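Local atomic coordinates of putative metal-dependent hydrolase (Bacillus subtilis, PDB entry 6KNS), a protein that binds two zinc ions in a metallo-beta-lactamase fold and is probably a metal-dependent hydrolase, perhaps akin to the endoribonucleases that process tRNA 3' ends. Residues A21-S26 / L46-G51; Y28-G33 / L37-G42; E104-L109 / G117-P122; A146-I149 / H154-V157; S162-S167 / A201-K206. All blocks are in the same frame, centred on the assembly; numbering follows the deposited sequence.

From the N terminus, contact 1 comes first: it closes a long loop by joining 21-26, just before strand 27-32, to helix 45-49. Contact 2, the hairpin of strands 27-32 and 35-39, lies wholly within that loop, and the two touch where Ser26 meets Gly42. The rest follow in series without crossing. Contact 3 closes the short return from helix 103-107 to strand 115-119, at the edge of the sheet that holds contact 2. Contact 4 is a hairpin in the second sheet, and its Met147, Ile149 and Val156 meet Phe30 and Val39 of contact 2 in the core between the sheets. Contact 5 ties the loop after strand 155-158 to helix 198-208.

Contact 1: A21-S26 / L46-G51; sequences ANEATS and LSKLFG
Lys48 reaches from helix 45-49 to the backbone of Asn22, and the one hydrogen bond of the contact lies at its end: NZ of Lys48 donates to O of Asn22 at 2.8 Å. The ammonium does not sit on a carbonyl lone pair but stands above the carbonyl plane, 39° out of it. The aliphatic part of the chain runs on without a break until a bend at its last torsion (chi4 -81°) turns NZ onto the oxygen. Apolar contact follows along the same chain. CE of Lys48 packs on CA of Glu23 at 3.8 Å, and CD lies 4.2 Å from CB of Ala24, a buried methyl directed at the helix. In the metallo-beta-lactamase fold this loop leads into strand 27-32, and here it passes close to the metal site: the hydroxyl of the next residue, Thr25, bonds to the backbone O of the zinc ligand Asp69 and to Ser43 N. Electrostatics add a weaker term. OE1 of Glu23 stands 4.7 Å from NZ of Lys48, too far for a salt bridge, though the opposite charges probably attract. The same region meets the second subunit, where Glu23 O is hydrogen-bonded to Ser47 OG of that chain.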
# COMPACT_ATOMS: atom_id res chain seq x y z
N ALA A 21 1.50 12.67 -1.06
CA ALA A 21 2.86 12.39 -1.48
C ALA A 21 3.80 12.07 -0.28
O ALA A 21 3.91 12.82 0.69
CB ALA A 21 3.42 13.58 -2.34
N ASN A 22 4.41 10.89 -0.36
CA ASN A 22 5.37 10.41 0.63
C ASN A 22 4.79 10.22 2.04
O ASN A 22 5.53 10.07 3.02
CB ASN A 22 6.61 11.30 0.65
CG ASN A 22 7.34 11.31 -0.70
OD1 ASN A 22 7.73 10.26 -1.22
ND2 ASN A 22 7.49 12.49 -1.27
N GLU A 23 3.46 10.17 2.11
CA GLU A 23 2.78 9.89 3.37
C GLU A 23 2.01 8.58 3.30
O GLU A 23 2.26 7.75 2.40
CB GLU A 23 1.85 11.03 3.74
CG GLU A 23 2.57 12.39 3.82
CD GLU A 23 3.69 12.45 4.88
OE1 GLU A 23 3.68 11.66 5.86
OE2 GLU A 23 4.59 13.31 4.70
N ALA A 24 1.14 8.37 4.29
CA ALA A 24 0.43 7.11 4.45
C ALA A 24 -1.02 7.31 4.87
O ALA A 24 -1.40 8.40 5.32
CB ALA A 24 1.18 6.17 5.44
N THR A 25 -1.83 6.26 4.72
CA THR A 25 -3.21 6.29 5.25
C THR A 25 -3.22 5.51 6.58
O THR A 25 -2.15 5.19 7.10
CB THR A 25 -4.26 5.82 4.25
OG1 THR A 25 -4.18 4.40 4.06
CG2 THR A 25 -4.09 6.51 2.89
N SER A 26 -4.40 5.27 7.16
CA SER A 26 -4.50 4.81 8.53
C SER A 26 -3.63 3.61 8.94
O SER A 26 -3.71 2.54 8.38
CB SER A 26 -5.94 4.51 8.89
OG SER A 26 -6.75 5.68 8.78
N LEU A 46 2.91 -0.39 5.74
CA LEU A 46 4.01 -1.33 5.97
C LEU A 46 5.36 -0.72 5.73
O LEU A 46 6.29 -0.90 6.55
CB LEU A 46 3.91 -2.55 5.06
CG LEU A 46 3.11 -3.76 5.48
CD1 LEU A 46 3.51 -5.02 4.57
CD2 LEU A 46 3.31 -4.04 6.98
N SER A 47 5.49 0.02 4.63
CA SER A 47 6.73 0.70 4.33
C SER A 47 7.21 1.57 5.50
O SER A 47 8.40 1.55 5.89
CB SER A 47 6.57 1.56 3.09
OG SER A 47 7.78 2.21 2.73
N LYS A 48 6.30 2.35 6.06
CA LYS A 48 6.64 3.24 7.16
C LYS A 48 6.81 2.47 8.48
O LYS A 48 7.73 2.76 9.24
CB LYS A 48 5.60 4.35 7.29
CG LYS A 48 5.64 5.27 6.06
CD LYS A 48 5.24 6.68 6.37
CE LYS A 48 5.20 7.55 5.10
NZ LYS A 48 6.52 8.05 4.68
N LEU A 49 5.94 1.49 8.71
CA LEU A 49 6.03 0.65 9.90
C LEU A 49 7.40 -0.01 10.11
O LEU A 49 7.94 0.01 11.24
CB LEU A 49 4.96 -0.42 9.90
CG LEU A 49 4.98 -1.39 11.12
CD1 LEU A 49 4.73 -0.63 12.43
CD2 LEU A 49 3.99 -2.50 10.94
N PHE A 50 7.98 -0.56 9.04
CA PHE A 50 9.24 -1.32 9.17
C PHE A 50 10.43 -0.47 9.55
O PHE A 50 11.49 -1.00 9.84
CB PHE A 50 9.53 -2.07 7.88
CG PHE A 50 8.53 -3.16 7.57
CD1 PHE A 50 7.75 -3.72 8.57
CD2 PHE A 50 8.42 -3.66 6.29
CE1 PHE A 50 6.88 -4.71 8.33
CE2 PHE A 50 7.51 -4.68 6.02
CZ PHE A 50 6.76 -5.22 7.05
N GLY A 51 10.26 0.84 9.52
CA GLY A 51 11.28 1.73 10.01
C GLY A 51 11.26 1.81 11.52
O GLY A 51 12.24 2.26 12.09

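Contact 2: Y28-G33 / L37-G42; sequences YLFQSG and LLVDCG
A chi1 of -75° sets CG of Phe30 beside its own backbone N and carries the ring over to Val39, whose chi1 of 173° puts CG2, not CG1, on the near side. The two meet at an oblique slant, CD1 of Phe30 lying 3.6 Å from CG2 of Val39. CD2 at the Tyr28 ring edge lies 3.5 Å from the carbonyl O of Val39. Tyr28, Phe30, Leu37 and Val39 share one face of the sheet, Leu29 and Leu38 the other. The backbones form a twisted antiparallel hairpin, its strand axes 4.7 Å apart, with two hydrogen-bonded pairs around the non-hydrogen-bonded pair Leu29 and Leu38. Tyr28 and Val39 exchange two bonds, as do Phe30 and Leu37, each 2.8 Å from N to O; Tyr28 N to Val39 O is the most bent (149° at the hydrogen). Just past Val39, Asp40 OD2 accepts from ND1 of the zinc ligand His70, a second-shell bond that should help fix that imidazole. The hairpin lies between strands 7-13 and 60-62, and the face with Phe30 and Val39 packs against Met147 and Ile149 of strand 145-150 in the other sheet.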
# COMPACT_ATOMS: atom_id res chain seq x y z
N TYR A 28 -1.69 2.70 13.06
CA TYR A 28 -1.22 3.16 14.39
C TYR A 28 -0.52 2.03 15.13
O TYR A 28 -1.09 0.93 15.28
CB TYR A 28 -2.39 3.68 15.21
CG TYR A 28 -3.13 4.70 14.43
CD1 TYR A 28 -2.79 6.03 14.52
CD2 TYR A 28 -4.13 4.34 13.55
CE1 TYR A 28 -3.44 6.99 13.76
CE2 TYR A 28 -4.79 5.29 12.79
CZ TYR A 28 -4.43 6.62 12.91
OH TYR A 28 -5.07 7.56 12.17
N LEU A 29 0.69 2.30 15.62
CA LEU A 29 1.47 1.29 16.29
C LEU A 29 1.34 1.48 17.80
O LEU A 29 1.76 2.51 18.33
CB LEU A 29 2.93 1.38 15.87
CG LEU A 29 3.98 0.58 16.65
CD1 LEU A 29 3.77 -0.92 16.57
CD2 LEU A 29 5.35 0.91 16.10
N PHE A 30 0.78 0.47 18.47
CA PHE A 30 0.66 0.46 19.91
C PHE A 30 1.66 -0.51 20.50
O PHE A 30 1.68 -1.66 20.13
CB PHE A 30 -0.74 0.02 20.31
CG PHE A 30 -1.80 1.06 20.09
CD1 PHE A 30 -2.17 1.43 18.83
CD2 PHE A 30 -2.43 1.66 21.18
CE1 PHE A 30 -3.15 2.37 18.64
CE2 PHE A 30 -3.42 2.59 21.01
CZ PHE A 30 -3.78 2.96 19.75
N GLN A 31 2.47 -0.04 21.44
CA GLN A 31 3.49 -0.86 22.03
C GLN A 31 3.43 -0.86 23.51
O GLN A 31 3.16 0.16 24.13
CB GLN A 31 4.89 -0.42 21.58
CG GLN A 31 5.15 -0.66 20.09
CD GLN A 31 6.51 -0.12 19.65
OE1 GLN A 31 6.75 1.11 19.61
NE2 GLN A 31 7.40 -1.04 19.34
N SER A 32 3.72 -2.03 24.08
CA SER A 32 3.90 -2.17 25.51
C SER A 32 4.95 -3.26 25.81
O SER A 32 4.72 -4.45 25.54
CB SER A 32 2.56 -2.57 26.17
OG SER A 32 2.71 -2.72 27.57
N GLY A 33 6.07 -2.85 26.40
CA GLY A 33 7.18 -3.76 26.64
C GLY A 33 7.58 -4.34 25.31
O GLY A 33 7.75 -3.59 24.37
N LEU A 37 1.31 -4.02 18.63
CA LEU A 37 -0.00 -4.14 17.98
C LEU A 37 -0.17 -3.07 16.91
O LEU A 37 0.00 -1.90 17.19
CB LEU A 37 -1.12 -3.95 19.02
CG LEU A 37 -2.58 -3.94 18.57
CD1 LEU A 37 -2.93 -5.29 17.97
CD2 LEU A 37 -3.54 -3.52 19.74
N LEU A 38 -0.52 -3.48 15.71
CA LEU A 38 -0.78 -2.55 14.64
C LEU A 38 -2.29 -2.41 14.52
O LEU A 38 -2.99 -3.39 14.34
CB LEU A 38 -0.18 -3.04 13.30
CG LEU A 38 -0.50 -2.13 12.09
CD1 LEU A 38 0.19 -0.78 12.15
CD2 LEU A 38 -0.22 -2.80 10.74
N VAL A 39 -2.77 -1.18 14.64
CA VAL A 39 -4.16 -0.86 14.52
C VAL A 39 -4.35 -0.21 13.15
O VAL A 39 -3.88 0.90 12.90
CB VAL A 39 -4.62 0.07 15.65
CG1 VAL A 39 -6.06 0.55 15.44
CG2 VAL A 39 -4.46 -0.63 17.01
N ASP A 40 -5.05 -0.94 12.27
CA ASP A 40 -5.23 -0.61 10.86
C ASP A 40 -3.94 -0.70 10.08
O ASP A 40 -2.84 -0.55 10.65
CB ASP A 40 -6.00 0.73 10.63
CG ASP A 40 -7.49 0.59 11.00
OD1 ASP A 40 -7.95 -0.55 11.20
OD2 ASP A 40 -8.20 1.59 11.12
N CYS A 41 -4.08 -0.92 8.77
CA CYS A 41 -2.95 -1.30 7.94
C CYS A 41 -3.18 -0.82 6.49
O CYS A 41 -3.29 -1.60 5.54
CB CYS A 41 -2.80 -2.84 8.00
SG CYS A 41 -1.28 -3.46 7.27
N GLY A 42 -3.24 0.49 6.34
CA GLY A 42 -3.61 1.12 5.09
C GLY A 42 -2.45 1.31 4.13
O GLY A 42 -1.43 0.60 4.21

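Contact 3: E104-L109 / G117-P122; sequences EQFQKL and GIAFQP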
# COMPACT_ATOMS: atom_id res chain seq x y z
N GLU A 104 -16.68 -12.09 3.39
CA GLU A 104 -15.69 -12.15 2.31
C GLU A 104 -14.42 -11.41 2.67
O GLU A 104 -13.31 -11.95 2.48
CB GLU A 104 -16.25 -11.61 0.99
CG GLU A 104 -16.92 -12.66 0.19
CD GLU A 104 -16.68 -12.59 -1.33
OE1 GLU A 104 -15.80 -11.85 -1.84
OE2 GLU A 104 -17.37 -13.38 -2.00
N GLN A 105 -14.56 -10.21 3.24
CA GLN A 105 -13.38 -9.46 3.66
C GLN A 105 -12.65 -10.16 4.79
O GLN A 105 -11.42 -10.30 4.74
CB GLN A 105 -13.73 -8.02 4.05
CG GLN A 105 -14.28 -7.17 2.89
CD GLN A 105 -13.23 -6.87 1.82
OE1 GLN A 105 -12.01 -6.95 2.04
NE2 GLN A 105 -13.72 -6.51 0.65
N PHE A 106 -13.39 -10.60 5.82
CA PHE A 106 -12.79 -11.38 6.92
C PHE A 106 -12.04 -12.66 6.47
O PHE A 106 -10.97 -13.03 7.01
CB PHE A 106 -13.83 -11.75 7.99
CG PHE A 106 -13.27 -12.59 9.07
CD1 PHE A 106 -12.55 -12.01 10.11
CD2 PHE A 106 -13.34 -13.97 9.00
CE1 PHE A 106 -11.97 -12.77 11.07
CE2 PHE A 106 -12.75 -14.75 9.97
CZ PHE A 106 -12.06 -14.15 11.02
N GLN A 107 -12.58 -13.34 5.48
CA GLN A 107 -11.91 -14.55 4.98
C GLN A 107 -10.52 -14.29 4.34
O GLN A 107 -9.69 -15.19 4.27
CB GLN A 107 -12.80 -15.30 4.00
CG GLN A 107 -13.92 -16.09 4.66
CD GLN A 107 -14.99 -16.51 3.63
OE1 GLN A 107 -15.15 -15.86 2.56
NE2 GLN A 107 -15.71 -17.59 3.93
N LYS A 108 -10.26 -13.08 3.90
CA LYS A 108 -8.99 -12.80 3.28
C LYS A 108 -7.85 -12.68 4.28
O LYS A 108 -6.67 -12.60 3.89
CB LYS A 108 -9.09 -11.51 2.47
CG LYS A 108 -10.04 -11.58 1.26
CD LYS A 108 -10.23 -10.15 0.70
CE LYS A 108 -11.23 -10.05 -0.45
NZ LYS A 108 -11.28 -8.60 -0.88
N LEU A 109 -8.18 -12.62 5.57
CA LEU A 109 -7.17 -12.36 6.58
C LEU A 109 -6.28 -13.58 6.84
O LEU A 109 -5.20 -13.42 7.38
CB LEU A 109 -7.82 -11.89 7.90
CG LEU A 109 -8.63 -10.58 7.79
CD1 LEU A 109 -9.14 -10.13 9.16
CD2 LEU A 109 -7.78 -9.48 7.09
N GLY A 117 -6.82 -14.98 10.54
CA GLY A 117 -7.91 -14.08 10.88
C GLY A 117 -8.64 -14.55 12.12
O GLY A 117 -8.93 -15.72 12.26
N ILE A 118 -8.88 -13.65 13.05
CA ILE A 118 -9.66 -13.97 14.24
C ILE A 118 -10.72 -12.90 14.35
O ILE A 118 -10.38 -11.72 14.35
CB ILE A 118 -8.80 -14.01 15.52
CG1 ILE A 118 -7.61 -14.98 15.34
CG2 ILE A 118 -9.67 -14.38 16.78
CD1 ILE A 118 -6.68 -15.13 16.65
N ALA A 119 -11.99 -13.32 14.39
CA ALA A 119 -13.11 -12.40 14.45
C ALA A 119 -13.18 -11.81 15.84
O ALA A 119 -13.31 -12.56 16.80
CB ALA A 119 -14.44 -13.13 14.14
N PHE A 120 -13.15 -10.49 15.99
CA PHE A 120 -13.45 -9.94 17.30
C PHE A 120 -14.94 -9.87 17.45
O PHE A 120 -15.65 -9.82 16.45
CB PHE A 120 -12.77 -8.61 17.63
CG PHE A 120 -13.06 -7.45 16.69
CD1 PHE A 120 -14.21 -6.70 16.81
CD2 PHE A 120 -12.09 -7.01 15.81
CE1 PHE A 120 -14.45 -5.57 16.00
CE2 PHE A 120 -12.30 -5.89 14.99
CZ PHE A 120 -13.50 -5.17 15.11
N GLN A 121 -15.40 -9.93 18.69
CA GLN A 121 -16.80 -9.84 18.97
C GLN A 121 -17.03 -8.47 19.60
O GLN A 121 -16.45 -8.15 20.63
CB GLN A 121 -17.23 -10.98 19.92
CG GLN A 121 -17.05 -12.41 19.34
CD GLN A 121 -17.54 -12.54 17.86
OE1 GLN A 121 -18.52 -11.89 17.44
NE2 GLN A 121 -16.84 -13.37 17.07
N PRO A 122 -17.88 -7.65 18.98
CA PRO A 122 -18.03 -6.26 19.37
C PRO A 122 -18.60 -6.03 20.77
O PRO A 122 -18.37 -4.98 21.33
CB PRO A 122 -19.01 -5.68 18.33
CG PRO A 122 -19.51 -6.78 17.57
CD PRO A 122 -18.61 -7.96 17.75
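Phe106 of helix 103-107 and Leu109 just after it bear on the start of segment 117-122, and no hydrogen bond crosses between the two segments. The aromatic contact is with backbone more than with side chains. The Phe106 ring meets the strand with its CE1 and CZ corner: CE1 lies 3.4 Å from N of Ala119 and 3.5 Å from C of Ile118, while CZ is 3.6 Å from C of Gly117. Ile118 C and O both lie at the ring edge, near its plane, so the rim of the phenyl is set against the carbonyl group of Ile118, while Ala119 N lies obliquely to the ring. The methyl of Ala119 is 4.0 Å from CE1 of Phe106. The ring's first torsion, with CG turned opposite the backbone N (chi1 177°), sends it off the helix to reach the strand. Helix 103-107 is the connection of a beta-alpha-beta unit whose parallel strands, 94-98 and 115-119, form one end of the first sheet, and the contact lies where the chain returns to the edge strand. One aliphatic contact completes the join: CB of Leu109 approaches CA of Gly117 at 3.7 Å, a closeness possible because that residue has no side chain. Hydrogen bonds nearby involve the turn: Gly117 N with Thr110 OG1, and Leu109 O with Thr115 OG1. Phe106 also touches Tyr66, and Leu109 touches Leu63, both in loops.

Contact 4: A146-I149 / H154-V157; sequences AMRI and HTVV
Ile149 and Val156 form a hydrogen-bonded antiparallel pair, each N 2.8 Å from the other's O, on strands whose axes run 4.7 Å apart and only 8° from exactly antiparallel. Beside it, Arg148 and Val157 make a non-hydrogen-bonded pair, where CA of Val157 comes to 3.4 Å from O of Met147 in a CA-H...O contact. The side-chain work falls to Arg148. Its chain leaves the strand extended, then bends at chi3 (-98°), which folds the guanidinium back over Thr155. The methyl CG2 of Thr155 thus lies over one guanidinium face, 3.4 Å from NH1, and also touches CG of Arg148 at 3.8 Å. CG2 of Val157 lies 4.1 Å from that same CG. Thr155 turns its OG1 toward Thr150 instead, with which it is hydrogen-bonded. On the opposite face of the hairpin, Ile149 and Val156 look into the core between the two sheets of the fold. Arg148 NE and NH2 donate to the carbonyls of Phe171 and Glu173. The arginine is therefore held by two backbone carbonyl oxygens, while a methyl covers one guanidinium face, an arrangement that probably limits its rotation and ties the hairpin to the chain around helix 168-171.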
# COMPACT_ATOMS: atom_id res chain seq x y z
N ALA A 146 -15.05 1.49 16.41
CA ALA A 146 -14.11 2.28 17.19
C ALA A 146 -13.55 1.38 18.27
O ALA A 146 -14.14 0.34 18.56
CB ALA A 146 -14.79 3.48 17.81
N MET A 147 -12.39 1.74 18.82
CA MET A 147 -11.72 0.90 19.80
C MET A 147 -11.25 1.69 21.01
O MET A 147 -10.77 2.81 20.89
CB MET A 147 -10.51 0.22 19.19
CG MET A 147 -10.83 -0.62 17.98
SD MET A 147 -9.32 -1.13 17.14
CE MET A 147 -10.08 -1.58 15.58
N ARG A 148 -11.40 1.08 22.19
CA ARG A 148 -10.88 1.62 23.43
C ARG A 148 -9.80 0.65 23.89
O ARG A 148 -10.10 -0.53 24.13
CB ARG A 148 -11.97 1.72 24.48
CG ARG A 148 -11.42 2.10 25.85
CD ARG A 148 -12.41 1.98 27.00
NE ARG A 148 -12.96 3.28 27.30
CZ ARG A 148 -12.68 4.04 28.35
NH1 ARG A 148 -11.88 3.66 29.32
NH2 ARG A 148 -13.25 5.22 28.41
N ILE A 149 -8.57 1.13 24.00
CA ILE A 149 -7.42 0.27 24.26
C ILE A 149 -6.75 0.66 25.57
O ILE A 149 -6.28 1.78 25.71
CB ILE A 149 -6.41 0.30 23.10
CG1 ILE A 149 -7.11 -0.11 21.79
CG2 ILE A 149 -5.26 -0.66 23.38
CD1 ILE A 149 -6.27 -0.01 20.53
N HIS A 154 -3.16 3.32 31.44
CA HIS A 154 -3.52 4.36 30.51
C HIS A 154 -4.50 3.79 29.53
O HIS A 154 -4.59 2.57 29.38
CB HIS A 154 -2.28 4.88 29.80
CG HIS A 154 -1.40 5.71 30.67
ND1 HIS A 154 -0.27 5.22 31.30
CD2 HIS A 154 -1.52 7.00 31.08
CE1 HIS A 154 0.27 6.18 32.03
NE2 HIS A 154 -0.46 7.27 31.91
N THR A 155 -5.24 4.67 28.86
CA THR A 155 -6.32 4.28 27.96
C THR A 155 -6.35 5.18 26.73
O THR A 155 -6.36 6.41 26.84
CB THR A 155 -7.67 4.36 28.72
OG1 THR A 155 -7.66 3.41 29.79
CG2 THR A 155 -8.84 4.03 27.79
N VAL A 156 -6.32 4.57 25.55
CA VAL A 156 -6.41 5.32 24.31
C VAL A 156 -7.69 4.94 23.58
O VAL A 156 -8.00 3.77 23.44
CB VAL A 156 -5.17 5.06 23.41
CG1 VAL A 156 -5.28 5.79 22.10
CG2 VAL A 156 -3.87 5.47 24.15
N VAL A 157 -8.42 5.93 23.07
CA VAL A 157 -9.62 5.68 22.28
C VAL A 157 -9.32 6.12 20.86
O VAL A 157 -8.80 7.21 20.62
CB VAL A 157 -10.85 6.43 22.84
CG1 VAL A 157 -12.04 6.34 21.88
CG2 VAL A 157 -11.25 5.88 24.22

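Contact 5: S162-S167 / A201-K206; sequences SSYQDS and AGRIAK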
# COMPACT_ATOMS: atom_id res chain seq x y z
N SER A 162 -16.10 7.58 11.48
CA SER A 162 -17.52 7.74 11.85
C SER A 162 -18.00 9.16 11.61
O SER A 162 -17.21 10.10 11.68
CB SER A 162 -17.67 7.43 13.34
OG SER A 162 -19.03 7.34 13.73
N SER A 163 -19.28 9.31 11.33
CA SER A 163 -19.94 10.60 11.56
C SER A 163 -20.33 10.65 13.04
O SER A 163 -20.23 9.65 13.78
CB SER A 163 -21.19 10.78 10.68
OG SER A 163 -22.18 9.79 10.94
N TYR A 164 -20.77 11.82 13.48
CA TYR A 164 -20.89 12.10 14.91
C TYR A 164 -21.98 11.23 15.56
O TYR A 164 -23.02 11.00 14.95
CB TYR A 164 -21.16 13.61 15.18
CG TYR A 164 -21.46 13.84 16.65
CD1 TYR A 164 -20.42 13.92 17.58
CD2 TYR A 164 -22.75 13.84 17.10
CE1 TYR A 164 -20.70 14.05 18.93
CE2 TYR A 164 -23.03 13.96 18.45
CZ TYR A 164 -22.01 14.06 19.36
OH TYR A 164 -22.31 14.19 20.68
N GLN A 165 -21.74 10.74 16.78
CA GLN A 165 -22.83 10.17 17.61
C GLN A 165 -22.54 10.38 19.09
O GLN A 165 -21.37 10.35 19.52
CB GLN A 165 -23.04 8.67 17.31
CG GLN A 165 -21.76 7.82 17.41
CD GLN A 165 -21.98 6.35 17.15
OE1 GLN A 165 -23.09 5.92 16.92
NE2 GLN A 165 -20.91 5.56 17.17
N ASP A 166 -23.61 10.58 19.86
CA ASP A 166 -23.51 10.81 21.29
C ASP A 166 -22.85 9.63 21.99
O ASP A 166 -22.15 9.80 22.98
CB ASP A 166 -24.90 11.04 21.91
CG ASP A 166 -25.47 12.44 21.63
OD1 ASP A 166 -24.72 13.35 21.22
OD2 ASP A 166 -26.68 12.62 21.84
N SER A 167 -23.08 8.44 21.49
CA SER A 167 -22.52 7.25 22.13
C SER A 167 -20.96 7.28 22.22
O SER A 167 -20.36 6.58 23.05
CB SER A 167 -22.98 6.03 21.37
OG SER A 167 -22.58 6.18 20.00
N ALA A 201 -15.09 16.35 16.69
CA ALA A 201 -13.98 15.75 17.40
C ALA A 201 -13.80 16.49 18.74
O ALA A 201 -13.62 15.87 19.78
CB ALA A 201 -12.71 15.80 16.56
N GLY A 202 -13.85 17.81 18.71
CA GLY A 202 -13.67 18.61 19.91
C GLY A 202 -14.73 18.32 20.97
O GLY A 202 -14.45 18.27 22.17
N ARG A 203 -15.95 18.14 20.49
CA ARG A 203 -17.07 17.92 21.36
C ARG A 203 -16.88 16.62 22.11
O ARG A 203 -17.13 16.56 23.31
CB ARG A 203 -18.35 17.89 20.54
CG ARG A 203 -19.56 17.52 21.38
CD ARG A 203 -20.86 17.75 20.64
NE ARG A 203 -22.00 17.61 21.58
CZ ARG A 203 -23.26 17.37 21.24
NH1 ARG A 203 -23.60 17.20 19.97
NH2 ARG A 203 -24.18 17.28 22.19
N ILE A 204 -16.41 15.59 21.41
CA ILE A 204 -16.19 14.29 22.04
C ILE A 204 -15.13 14.39 23.13
O ILE A 204 -15.37 13.96 24.26
CB ILE A 204 -15.83 13.16 21.08
CG1 ILE A 204 -16.98 12.88 20.09
CG2 ILE A 204 -15.57 11.92 21.86
CD1 ILE A 204 -16.57 12.10 18.78
N ALA A 205 -14.00 14.99 22.80
CA ALA A 205 -12.91 15.16 23.76
C ALA A 205 -13.45 15.94 24.98
O ALA A 205 -13.15 15.62 26.13
CB ALA A 205 -11.76 15.89 23.12
N LYS A 206 -14.25 16.97 24.71
CA LYS A 206 -14.74 17.84 25.78
C LYS A 206 -15.66 17.08 26.71
O LYS A 206 -15.38 16.98 27.90
CB LYS A 206 -15.49 19.07 25.22
CG LYS A 206 -16.23 19.85 26.31
CD LYS A 206 -16.87 21.10 25.75
CE LYS A 206 -17.46 21.93 26.88
NZ LYS A 206 -18.55 22.76 26.32
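Tyr164 lays its hydroxyl end across the guanidinium of Arg203, with OH 3.2 Å above that plane and offset toward its rim. Ring and guanidinium planes are only 9° apart, while the two side chains cross at about a right angle, and the overlap involves the phenol end, not the middle of the ring. OH of Tyr164 is 3.4 Å from NH1 of Arg203, but the angle is poor and the pair is no hydrogen bond. The hydroxyl is committed elsewhere: it donates to OD1 of Asp166 at 2.6 Å, using the anti lone pair of that oxygen, which probably helps hold the phenol in place. Asp166 OD1 also lies over the guanidinium face, 4.1 Å from Arg203 NH2. No N-H points at it, and the opposite charges probably attract without a salt bridge. Arg203, extended from CG to NE, has its salt bridge one helical turn on, from NE to OE2 of Glu207. Deeper in, CG1 of Ile204 meets the edge of the tyrosine ring, 4.1 Å from CE1. Tyr164 gets its place from a first torsion that turns CG opposite the backbone N (chi1 172°), toward the helix. The loop follows directly on Asp161, the aspartate that bridges the two zinc ions, and helix 198-208 covers strands 177-181 and 212-216: an outer layer of the alpha-beta/beta-alpha sandwich of metallo-beta-lactamase proteins.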